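Long-range contacts in formyltransferase (Francisella tularensis subsp. tularensis, PDB 4NV1), which belongs to the formyltransferase family, has two chains in its assembly and binds dTDP-4-amino-4,6-dideoxyglucose in a pocket: residues P54-N62 with K77-V85; N92-G103 with E127-E138. All coordinates share one frame; numbering follows the deposited sequence.

Interaction 1. Residues P54-N62 with K77-V85. With 0FX (dTDP-4-amino-4,6-dideoxyglucose), chain I.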
loop_
_atom_site.group_PDB
_atom_site.type_symbol
_atom_site.label_atom_id
_atom_site.label_comp_id
_atom_site.label_asym_id
_atom_site.label_seq_id
_atom_site.Cartn_x
_atom_site.Cartn_y
_atom_site.Cartn_z
ATOM N N PRO A 54 35.420 11.040 2.484
ATOM C CA PRO A 54 35.451 9.951 1.518
ATOM C C PRO A 54 36.746 9.183 1.512
ATOM O O PRO A 54 37.763 9.745 1.899
ATOM C CB PRO A 54 35.356 10.663 0.165
ATOM C CG PRO A 54 35.057 12.082 0.460
ATOM C CD PRO A 54 34.791 12.247 1.915
ATOM N N ILE A 55 36.706 7.947 1.018
ATOM C CA ILE A 55 37.884 7.122 0.881
ATOM C C ILE A 55 37.528 5.971 -0.021
ATOM O O ILE A 55 36.412 5.440 0.014
ATOM C CB ILE A 55 38.365 6.557 2.245
ATOM C CG1 ILE A 55 39.658 5.783 2.130
ATOM C CG2 ILE A 55 37.413 5.533 2.854
ATOM C CD1 ILE A 55 40.394 5.751 3.456
ATOM N N ASP A 56 38.514 5.546 -0.787
ATOM C CA ASP A 56 38.408 4.376 -1.616
ATOM C C ASP A 56 39.090 3.309 -0.785
ATOM O O ASP A 56 40.316 3.314 -0.669
ATOM C CB ASP A 56 39.143 4.620 -2.940
ATOM C CG ASP A 56 38.948 3.494 -3.929
ATOM O OD1 ASP A 56 38.495 3.814 -5.049
ATOM O OD2 ASP A 56 39.225 2.320 -3.584
ATOM N N MET A 57 38.301 2.419 -0.188
ATOM C CA MET A 57 38.882 1.403 0.659
ATOM C C MET A 57 39.548 0.384 -0.236
ATOM O O MET A 57 40.514 -0.253 0.199
ATOM C CB MET A 57 37.840 0.689 1.538
ATOM C CG MET A 57 37.242 1.548 2.631
ATOM S SD MET A 57 38.332 2.006 4.001
ATOM C CE MET A 57 38.976 0.407 4.421
ATOM N N LYS A 58 39.050 0.202 -1.458
ATOM C CA LYS A 58 39.615 -0.853 -2.312
ATOM C C LYS A 58 41.070 -0.564 -2.663
ATOM O O LYS A 58 41.940 -1.453 -2.557
ATOM C CB LYS A 58 38.841 -1.025 -3.610
ATOM C CG LYS A 58 39.133 -2.364 -4.284
ATOM C CD LYS A 58 38.637 -2.399 -5.723
ATOM C CE LYS A 58 37.156 -2.082 -5.822
ATOM N NZ LYS A 58 36.413 -2.970 -4.884
ATOM N N LYS A 59 41.274 0.679 -3.102
ATOM C CA LYS A 59 42.587 1.240 -3.384
ATOM C C LYS A 59 43.446 1.268 -2.129
ATOM O O LYS A 59 44.475 0.609 -2.077
ATOM C CB LYS A 59 42.482 2.704 -3.815
ATOM C CG LYS A 59 42.192 3.031 -5.273
ATOM C CD LYS A 59 42.242 4.551 -5.442
ATOM C CE LYS A 59 42.244 5.022 -6.885
ATOM N NZ LYS A 59 43.518 4.651 -7.551
ATOM N N ASN A 60 42.982 2.036 -1.143
ATOM C CA ASN A 60 43.799 2.716 -0.131
ATOM C C ASN A 60 43.509 2.314 1.328
ATOM O O ASN A 60 43.988 2.928 2.284
ATOM C CB ASN A 60 43.518 4.219 -0.261
ATOM C CG ASN A 60 43.947 4.778 -1.607
ATOM O OD1 ASN A 60 44.956 4.360 -2.151
ATOM N ND2 ASN A 60 43.185 5.714 -2.147
ATOM N N GLY A 61 42.658 1.317 1.501
ATOM C CA GLY A 61 42.190 0.937 2.823
ATOM C C GLY A 61 43.426 0.590 3.614
ATOM O O GLY A 61 43.597 1.029 4.754
ATOM N N ASN A 62 44.302 -0.158 2.949
ATOM C CA ASN A 62 45.536 -0.658 3.540
ATOM C C ASN A 62 46.506 0.419 4.047
ATOM O O ASN A 62 47.340 0.161 4.932
ATOM C CB ASN A 62 46.178 -1.661 2.570
ATOM C CG ASN A 62 45.586 -3.052 2.715
ATOM O OD1 ASN A 62 44.967 -3.376 3.722
ATOM N ND2 ASN A 62 45.786 -3.902 1.720
ATOM N N LYS A 77 29.131 1.320 2.516
ATOM C CA LYS A 77 29.086 0.768 1.149
ATOM C C LYS A 77 30.241 -0.176 0.778
ATOM O O LYS A 77 30.132 -0.931 -0.194
ATOM C CB LYS A 77 28.966 1.888 0.102
ATOM C CG LYS A 77 27.693 2.723 0.180
ATOM C CD LYS A 77 27.781 3.944 -0.739
ATOM C CE LYS A 77 26.525 4.803 -0.810
ATOM N NZ LYS A 77 25.301 3.974 -1.002
ATOM N N GLN A 78 31.374 -0.130 1.480
ATOM C CA GLN A 78 32.592 -0.821 0.989
ATOM C C GLN A 78 33.156 -1.887 1.919
ATOM O O GLN A 78 33.036 -1.757 3.136
ATOM C CB GLN A 78 33.750 0.170 0.770
ATOM C CG GLN A 78 33.348 1.593 0.416
ATOM C CD GLN A 78 34.507 2.555 0.205
ATOM O OE1 GLN A 78 35.519 2.233 -0.435
ATOM N NE2 GLN A 78 34.364 3.745 0.749
ATOM N N LEU A 79 33.838 -2.864 1.332
ATOM C CA LEU A 79 34.535 -3.914 2.069
ATOM C C LEU A 79 36.019 -3.619 2.276
ATOM O O LEU A 79 36.722 -3.106 1.384
ATOM C CB LEU A 79 34.456 -5.212 1.292
ATOM C CG LEU A 79 33.015 -5.543 0.875
ATOM C CD1 LEU A 79 33.025 -6.495 -0.314
ATOM C CD2 LEU A 79 32.224 -6.061 2.073
ATOM N N PHE A 80 36.477 -4.010 3.466
ATOM C CA PHE A 80 37.776 -3.653 3.985
ATOM C C PHE A 80 38.730 -4.660 3.362
ATOM O O PHE A 80 38.402 -5.842 3.260
ATOM C CB PHE A 80 37.831 -3.802 5.518
ATOM C CG PHE A 80 37.186 -2.706 6.340
ATOM C CD1 PHE A 80 36.186 -1.877 5.872
ATOM C CD2 PHE A 80 37.555 -2.577 7.654
ATOM C CE1 PHE A 80 35.611 -0.906 6.687
ATOM C CE2 PHE A 80 36.977 -1.653 8.481
ATOM C CZ PHE A 80 36.011 -0.794 7.990
ATOM N N PRO A 81 39.914 -4.207 2.923
ATOM C CA PRO A 81 40.952 -5.100 2.410
ATOM C C PRO A 81 41.428 -6.152 3.395
ATOM O O PRO A 81 41.343 -5.951 4.589
ATOM C CB PRO A 81 42.106 -4.157 2.087
ATOM C CG PRO A 81 41.418 -2.883 1.731
ATOM C CD PRO A 81 40.100 -2.818 2.468
ATOM N N ALA A 82 41.967 -7.261 2.909
ATOM C CA ALA A 82 42.298 -8.367 3.794
ATOM C C ALA A 82 43.358 -7.977 4.801
ATOM O O ALA A 82 43.253 -8.318 5.954
ATOM C CB ALA A 82 42.733 -9.593 3.006
ATOM N N LYS A 83 44.373 -7.239 4.377
ATOM C CA LYS A 83 45.546 -7.056 5.211
ATOM C C LYS A 83 45.237 -5.965 6.220
ATOM O O LYS A 83 45.809 -5.931 7.319
ATOM C CB LYS A 83 46.732 -6.638 4.335
ATOM C CG LYS A 83 46.630 -7.170 2.915
ATOM C CD LYS A 83 47.992 -7.453 2.305
ATOM C CE LYS A 83 47.933 -8.641 1.352
ATOM N NZ LYS A 83 49.297 -8.958 0.844
ATOM N N LEU A 84 44.321 -5.061 5.864
ATOM C CA LEU A 84 43.834 -4.134 6.899
ATOM C C LEU A 84 43.194 -4.938 8.051
ATOM O O LEU A 84 43.581 -4.850 9.186
ATOM C CB LEU A 84 42.810 -3.200 6.305
ATOM C CG LEU A 84 42.307 -2.211 7.351
ATOM C CD1 LEU A 84 43.311 -1.275 8.009
ATOM C CD2 LEU A 84 41.190 -1.419 6.732
ATOM N N VAL A 85 42.276 -5.804 7.690
ATOM C CA VAL A 85 41.471 -6.635 8.586
ATOM C C VAL A 85 42.361 -7.629 9.322
ATOM O O VAL A 85 42.117 -7.903 10.498
ATOM C CB VAL A 85 40.410 -7.351 7.725
ATOM C CG1 VAL A 85 39.890 -8.619 8.355
ATOM C CG2 VAL A 85 39.277 -6.406 7.393
HETATM O O4P 0FX I . 22.107 -0.307 4.808
HETATM P P2 0FX I . 22.463 1.084 4.222
HETATM O O3P 0FX I . 22.252 2.433 4.875
HETATM O O1G 0FX I . 23.555 0.976 3.071
HETATM C C1G 0FX I . 24.888 0.624 3.359
HETATM C C2G 0FX I . 25.449 0.560 1.947
HETATM O O2G 0FX I . 24.976 1.643 1.140
HETATM C C3G 0FX I . 25.080 -0.739 1.259
HETATM O O3G 0FX I . 25.862 -0.688 0.047
HETATM C C4G 0FX I . 25.415 -1.909 2.206
HETATM N N4A 0FX I . 25.189 -3.211 1.597
HETATM C C5G 0FX I . 24.663 -1.828 3.540
HETATM C C6G 0FX I . 25.060 -2.963 4.477
HETATM O O5G 0FX I . 25.000 -0.574 4.136
HETATM O OPP 0FX I . 21.476 1.728 3.148
HETATM P P 0FX I . 20.691 1.202 1.879
HETATM O O1P 0FX I . 21.514 0.961 0.631
HETATM O O2P 0FX I . 19.604 2.247 2.101
HETATM O O5 0FX I . 19.854 -0.125 2.258
HETATM C C5 0FX I . 18.967 -0.044 3.380
HETATM C C4 0FX I . 17.697 -0.846 3.156
HETATM O O4 0FX I . 16.867 -0.162 2.235
HETATM C C3 0FX I . 17.870 -2.216 2.574
HETATM O O3 0FX I . 17.959 -3.239 3.577
HETATM C C2 0FX I . 16.538 -2.462 1.863
HETATM C C1 0FX I . 16.135 -1.054 1.425
HETATM N N11 0FX I . 16.350 -0.908 -0.018
HETATM C C61 0FX I . 17.530 -0.433 -0.474
HETATM C C51 0FX I . 17.742 -0.313 -1.831
HETATM C C5A 0FX I . 19.031 0.157 -2.473
HETATM C C21 0FX I . 15.359 -1.243 -0.868
HETATM O O21 0FX I . 14.155 -1.674 -0.440
HETATM N N31 0FX I . 15.484 -1.094 -2.191
HETATM C C41 0FX I . 16.672 -0.631 -2.633
HETATM O O41 0FX I . 16.915 -0.502 -3.932
#
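Met-57 and Phe-80 approach to 6.2 Å between CA atoms, and Asn-62 and Leu-84 to 5.1 Å, where helix 57-60 and the 3-10 turn after it lie against the loop 77-81 and the first turn of helix 82-87. In this Rossmann-like α/β fold the first segment leads out of strand 53-54 and the second comes after strand 70-74, both parallel strands of the central sheet. The carboxamide of Gln-78, on a chain extended past CG (chi2 -180°), grips the backbone on both sides of Asp-56: NE2 donates to Ile-55 O at 2.8 Å, in the amide plane, while OE1 accepts Met-57 N at 2.8 Å in a nearly straight bond. Asp-56 is the N-cap of the helix, its OD2 taking Lys-59 N from above the carboxylate plane. Met-57 bends at its second and third torsions (-70° and -50°), which brings CE over one face of the Phe-80 ring, a CH-pi contact 4.2 Å from the centroid, with SD obliquely placed in a Met-aromatic contact. The same methyl meets Leu-84 CD2, and Pro-81 presses against the Met-57 carbonyl. Asn-62 runs antiparallel to Pro-81, its OD1 3.4 Å from Pro-81 CB. At the start of 77-85, Lys-77 NZ donates to O2G of 0FX at 3.2 Å.

Interaction 2. Residues N92-G103 with E127-E138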
loop_
_atom_site.group_PDB
_atom_site.type_symbol
_atom_site.label_atom_id
_atom_site.label_comp_id
_atom_site.label_asym_id
_atom_site.label_seq_id
_atom_site.Cartn_x
_atom_site.Cartn_y
_atom_site.Cartn_z
ATOM N N ASN A 92 32.680 -5.102 12.674
ATOM C CA ASN A 92 31.503 -4.775 11.895
ATOM C C ASN A 92 30.251 -4.778 12.747
ATOM O O ASN A 92 30.029 -5.671 13.557
ATOM C CB ASN A 92 31.371 -5.826 10.815
ATOM C CG ASN A 92 30.340 -5.469 9.744
ATOM O OD1 ASN A 92 29.950 -6.339 9.028
ATOM N ND2 ASN A 92 29.988 -4.209 9.571
ATOM N N ILE A 93 29.404 -3.788 12.529
ATOM C CA ILE A 93 28.164 -3.660 13.235
ATOM C C ILE A 93 27.174 -3.830 12.112
ATOM O O ILE A 93 27.096 -2.987 11.199
ATOM C CB ILE A 93 28.102 -2.299 13.944
ATOM C CG1 ILE A 93 29.150 -2.246 15.070
ATOM C CG2 ILE A 93 26.735 -2.023 14.564
ATOM C CD1 ILE A 93 30.416 -1.499 14.776
ATOM N N HIS A 94 26.424 -4.929 12.191
ATOM C CA HIS A 94 25.748 -5.522 11.027
ATOM C C HIS A 94 24.230 -5.695 11.238
ATOM O O HIS A 94 23.828 -6.360 12.199
ATOM C CB HIS A 94 26.425 -6.873 10.757
ATOM C CG HIS A 94 25.781 -7.709 9.705
ATOM N ND1 HIS A 94 25.629 -7.301 8.392
ATOM C CD2 HIS A 94 25.289 -8.970 9.766
ATOM C CE1 HIS A 94 25.024 -8.252 7.703
ATOM N NE2 HIS A 94 24.814 -9.283 8.512
ATOM N N PRO A 95 23.401 -5.191 10.299
ATOM C CA PRO A 95 21.957 -5.374 10.313
ATOM C C PRO A 95 21.460 -6.741 9.921
ATOM O O PRO A 95 20.399 -6.832 9.314
ATOM C CB PRO A 95 21.434 -4.313 9.318
ATOM C CG PRO A 95 22.505 -4.259 8.310
ATOM C CD PRO A 95 23.822 -4.610 9.012
ATOM N N GLY A 96 22.083 -7.807 10.395
ATOM C CA GLY A 96 21.430 -9.128 10.430
ATOM C C GLY A 96 21.984 -10.048 11.524
ATOM O O GLY A 96 22.890 -9.651 12.244
ATOM N N LEU A 97 21.368 -11.208 11.729
ATOM C CA LEU A 97 21.777 -12.122 12.812
ATOM C C LEU A 97 22.630 -13.206 12.186
ATOM O O LEU A 97 22.124 -14.223 11.757
ATOM C CB LEU A 97 20.567 -12.762 13.488
ATOM C CG LEU A 97 20.757 -13.358 14.890
ATOM C CD1 LEU A 97 20.781 -12.356 16.013
ATOM C CD2 LEU A 97 19.617 -14.280 15.230
ATOM N N ASN A 98 23.936 -13.011 12.163
ATOM C CA ASN A 98 24.836 -14.055 11.668
ATOM C C ASN A 98 24.636 -15.395 12.401
ATOM O O ASN A 98 24.396 -15.399 13.594
ATOM C CB ASN A 98 26.278 -13.625 11.912
ATOM C CG ASN A 98 26.738 -12.470 11.010
ATOM O OD1 ASN A 98 27.905 -12.053 11.067
ATOM N ND2 ASN A 98 25.850 -11.984 10.151
ATOM N N PRO A 99 24.713 -16.526 11.692
ATOM C CA PRO A 99 25.129 -16.578 10.319
ATOM C C PRO A 99 23.958 -16.638 9.325
ATOM O O PRO A 99 24.164 -17.145 8.230
ATOM C CB PRO A 99 25.796 -17.928 10.247
ATOM C CG PRO A 99 24.931 -18.776 11.152
ATOM C CD PRO A 99 24.706 -17.858 12.314
ATOM N N TYR A 100 22.748 -16.243 9.720
ATOM C CA TYR A 100 21.547 -16.326 8.841
ATOM C C TYR A 100 21.339 -15.120 7.894
ATOM O O TYR A 100 21.371 -13.983 8.323
ATOM C CB TYR A 100 20.295 -16.545 9.662
ATOM C CG TYR A 100 20.379 -17.628 10.736
ATOM C CD1 TYR A 100 20.600 -17.247 12.043
ATOM C CD2 TYR A 100 20.196 -18.982 10.469
ATOM C CE1 TYR A 100 20.688 -18.169 13.055
ATOM C CE2 TYR A 100 20.281 -19.955 11.493
ATOM C CZ TYR A 100 20.498 -19.534 12.789
ATOM O OH TYR A 100 20.632 -20.378 13.893
ATOM N N ASN A 101 21.209 -15.411 6.614
ATOM C CA ASN A 101 20.866 -14.448 5.541
ATOM C C ASN A 101 21.967 -13.422 5.477
ATOM O O ASN A 101 21.740 -12.243 5.655
ATOM C CB ASN A 101 19.500 -13.804 5.772
ATOM C CG ASN A 101 18.378 -14.763 5.463
ATOM O OD1 ASN A 101 18.483 -15.552 4.524
ATOM N ND2 ASN A 101 17.297 -14.690 6.230
ATOM N N ARG A 102 23.191 -13.938 5.439
ATOM C CA ARG A 102 24.373 -13.125 5.273
ATOM C C ARG A 102 24.243 -12.535 3.878
ATOM O O ARG A 102 23.612 -13.111 2.982
ATOM C CB ARG A 102 25.662 -13.966 5.436
ATOM C CG ARG A 102 25.803 -14.375 6.897
ATOM C CD ARG A 102 26.698 -15.576 7.146
ATOM N NE ARG A 102 27.914 -15.444 6.373
ATOM C CZ ARG A 102 28.276 -16.237 5.370
ATOM N NH1 ARG A 102 27.536 -17.293 5.049
ATOM N NH2 ARG A 102 29.409 -15.966 4.725
ATOM N N GLY A 103 24.850 -11.377 3.678
ATOM C CA GLY A 103 24.779 -10.801 2.330
ATOM C C GLY A 103 23.727 -9.723 2.238
ATOM O O GLY A 103 23.521 -8.962 3.178
ATOM N N GLU A 127 36.196 -13.207 5.066
ATOM C CA GLU A 127 34.874 -13.434 4.498
ATOM C C GLU A 127 33.796 -12.498 5.030
ATOM O O GLU A 127 33.880 -12.022 6.161
ATOM C CB GLU A 127 34.455 -14.894 4.710
ATOM C CG GLU A 127 35.299 -15.937 3.968
ATOM C CD GLU A 127 34.472 -17.111 3.454
ATOM O OE1 GLU A 127 33.227 -16.989 3.403
ATOM O OE2 GLU A 127 35.050 -18.161 3.086
ATOM N N ILE A 128 32.777 -12.277 4.203
ATOM C CA ILE A 128 31.611 -11.427 4.486
ATOM C C ILE A 128 30.698 -11.895 5.633
ATOM O O ILE A 128 30.121 -12.991 5.627
ATOM C CB ILE A 128 30.725 -11.202 3.197
ATOM C CG1 ILE A 128 31.462 -10.409 2.096
ATOM C CG2 ILE A 128 29.373 -10.544 3.510
ATOM C CD1 ILE A 128 30.575 -9.607 1.157
ATOM N N ASP A 129 30.461 -10.996 6.595
ATOM C CA ASP A 129 29.591 -11.338 7.726
ATOM C C ASP A 129 30.020 -12.732 8.246
ATOM O O ASP A 129 29.188 -13.623 8.269
ATOM C CB ASP A 129 28.089 -11.321 7.285
ATOM C CG ASP A 129 27.629 -9.983 6.626
ATOM O OD1 ASP A 129 28.180 -8.915 7.014
ATOM O OD2 ASP A 129 26.721 -9.995 5.734
ATOM N N HIS A 130 31.283 -12.920 8.668
ATOM C CA HIS A 130 31.841 -14.240 8.967
ATOM C C HIS A 130 32.642 -14.543 10.264
ATOM O O HIS A 130 32.725 -15.719 10.654
ATOM C CB HIS A 130 32.721 -14.639 7.776
ATOM C CG HIS A 130 33.154 -16.079 7.789
ATOM N ND1 HIS A 130 34.234 -16.533 8.523
ATOM C CD2 HIS A 130 32.642 -17.165 7.160
ATOM C CE1 HIS A 130 34.374 -17.833 8.332
ATOM N NE2 HIS A 130 33.424 -18.239 7.506
ATOM N N GLY A 131 33.310 -13.567 10.887
ATOM C CA GLY A 131 34.257 -13.878 12.002
ATOM C C GLY A 131 33.641 -13.890 13.395
ATOM O O GLY A 131 32.414 -13.692 13.518
ATOM N N ASP A 132 34.464 -14.062 14.435
ATOM C CA ASP A 132 33.987 -13.999 15.831
ATOM C C ASP A 132 32.918 -13.016 16.212
ATOM O O ASP A 132 33.077 -11.795 16.118
ATOM C CB ASP A 132 35.151 -13.740 16.801
ATOM C CG ASP A 132 36.051 -14.968 17.000
ATOM O OD1 ASP A 132 35.729 -16.075 16.491
ATOM O OD2 ASP A 132 37.109 -14.781 17.632
ATOM N N ILE A 133 31.876 -13.542 16.828
ATOM C CA ILE A 133 30.819 -12.717 17.314
ATOM C C ILE A 133 31.048 -12.179 18.722
ATOM O O ILE A 133 31.325 -12.877 19.706
ATOM C CB ILE A 133 29.463 -13.466 17.339
ATOM C CG1 ILE A 133 29.120 -13.933 15.940
ATOM C CG2 ILE A 133 28.373 -12.539 17.858
ATOM C CD1 ILE A 133 27.948 -14.893 15.885
ATOM N N ILE A 134 30.826 -10.890 18.851
ATOM C CA ILE A 134 31.026 -10.246 20.108
ATOM C C ILE A 134 29.757 -10.174 20.869
ATOM O O ILE A 134 29.721 -10.380 22.098
ATOM C CB ILE A 134 31.489 -8.823 19.883
ATOM C CG1 ILE A 134 32.842 -8.817 19.166
ATOM C CG2 ILE A 134 31.393 -8.041 21.139
ATOM C CD1 ILE A 134 33.399 -7.454 18.886
ATOM N N ILE A 135 28.724 -9.759 20.147
ATOM C CA ILE A 135 27.397 -9.647 20.696
ATOM C C ILE A 135 26.364 -9.633 19.535
ATOM O O ILE A 135 26.611 -9.015 18.479
ATOM C CB ILE A 135 27.243 -8.459 21.616
ATOM C CG1 ILE A 135 26.028 -8.654 22.504
ATOM C CG2 ILE A 135 27.068 -7.093 20.928
ATOM C CD1 ILE A 135 25.553 -7.495 23.347
ATOM N N GLN A 136 25.240 -10.331 19.727
ATOM C CA GLN A 136 24.161 -10.261 18.728
ATOM C C GLN A 136 22.837 -10.520 19.388
ATOM O O GLN A 136 22.773 -11.184 20.449
ATOM C CB GLN A 136 24.380 -11.270 17.636
ATOM C CG GLN A 136 24.137 -12.701 18.098
ATOM C CD GLN A 136 24.438 -13.650 16.991
ATOM O OE1 GLN A 136 24.564 -14.826 17.254
ATOM N NE2 GLN A 136 24.551 -13.172 15.736
ATOM N N GLU A 137 21.782 -10.001 18.783
ATOM C CA GLU A 137 20.445 -10.240 19.333
ATOM C C GLU A 137 19.377 -10.346 18.249
ATOM O O GLU A 137 19.279 -9.511 17.308
ATOM C CB GLU A 137 20.118 -9.197 20.395
ATOM C CG GLU A 137 18.868 -9.534 21.191
ATOM C CD GLU A 137 18.456 -8.406 22.122
ATOM O OE1 GLU A 137 19.287 -7.537 22.478
ATOM O OE2 GLU A 137 17.273 -8.383 22.531
ATOM N N GLU A 138 18.582 -11.410 18.340
ATOM C CA GLU A 138 17.391 -11.506 17.442
ATOM C C GLU A 138 16.346 -10.409 17.621
ATOM O O GLU A 138 16.243 -9.809 18.692
ATOM C CB GLU A 138 16.732 -12.878 17.563
ATOM C CG GLU A 138 15.565 -13.155 16.645
ATOM C CD GLU A 138 15.178 -14.635 16.675
ATOM O OE1 GLU A 138 15.744 -15.447 17.409
ATOM O OE2 GLU A 138 14.283 -15.036 15.946
#
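His-94 and Asp-129 meet beside the ligand pocket, the nearest side-chain atom of His-94 lying about 6 Å from the bound 0FX. The carboxylate comes over the imidazole face rather than to its edge, the two planes 33° apart; OD1 sits above the ring toward its rim, and Asp-129 OD2 is 3.1 Å from His-94 CE1. Gly-96 N lies over the opposite face, so the ring is held between backbone and carboxylate. OD2 is fixed from another direction by Gly-103 N, which donates to it at 3.1 Å nearly along the C-O bond. Asn-92 OD1 lies 3.7 Å from Asp-129 OD1 with the two flat groups nearly coplanar, while Asn-92 ND2 bonds to Ser-73 O. This grouping is consistent with the Asn-His-Asp trio of the formyltransferase family, set where strand 89-94 of the Rossmann-like sheet runs out into the loop 95-101. Asp-129 is also held through its backbone. The Arg-102 chain passes the Asp-129 side chain head to tail, CG beside CB, and its guanidinium, almost perpendicular to the carboxylate plane, binds two successive carbonyls: NE reaches Asp-129 O at 2.9 Å from above the carbonyl plane, and NH2 meets Ile-128 O at 3.2 Å, in the carbonyl plane. The Asn-98 amide crosses Asp-129 with ND2 near CB. In the cis peptide that joins Asn-98 to Pro-99, Asn-98 O accepts Gln-136 NE2 at 3.1 Å on a lone pair; the same NE2 is hydrogen-bonded to Thr-120 OG1. The first torsion of Gln-136 (72°) wedges CG between backbone N and carbonyl carbon, and the chain then runs straight out to the loop. Across it lies Leu-97, whose CD1 packs on the backbone of strand 133-139, 3.3 Å from Glu-137 C.

Overall arrangement
Interactions 1 and 2 lie in series along one Rossmann-like domain, their centres about 19 Å apart. Helix 82-87 of interaction 1 runs into strand 89-94 of interaction 2, and the two touch where Leu-79 CD2 packs on Ile-128 CD1 at 4.0 Å. Both are partly buried, but interaction 2 sits nearer the chain centre (about 9 Å against about 17 Å, between centres). Interaction 1 joins two connections among the parallel strands, mixing an apolar cluster with one amide grip on backbone; interaction 2 joins segments near the end of the sheet where the strands turn antiparallel and is mostly polar. Interaction 1 reaches the ligand directly through a lysine, whereas interaction 2 comes near it without supplying a pocket residue.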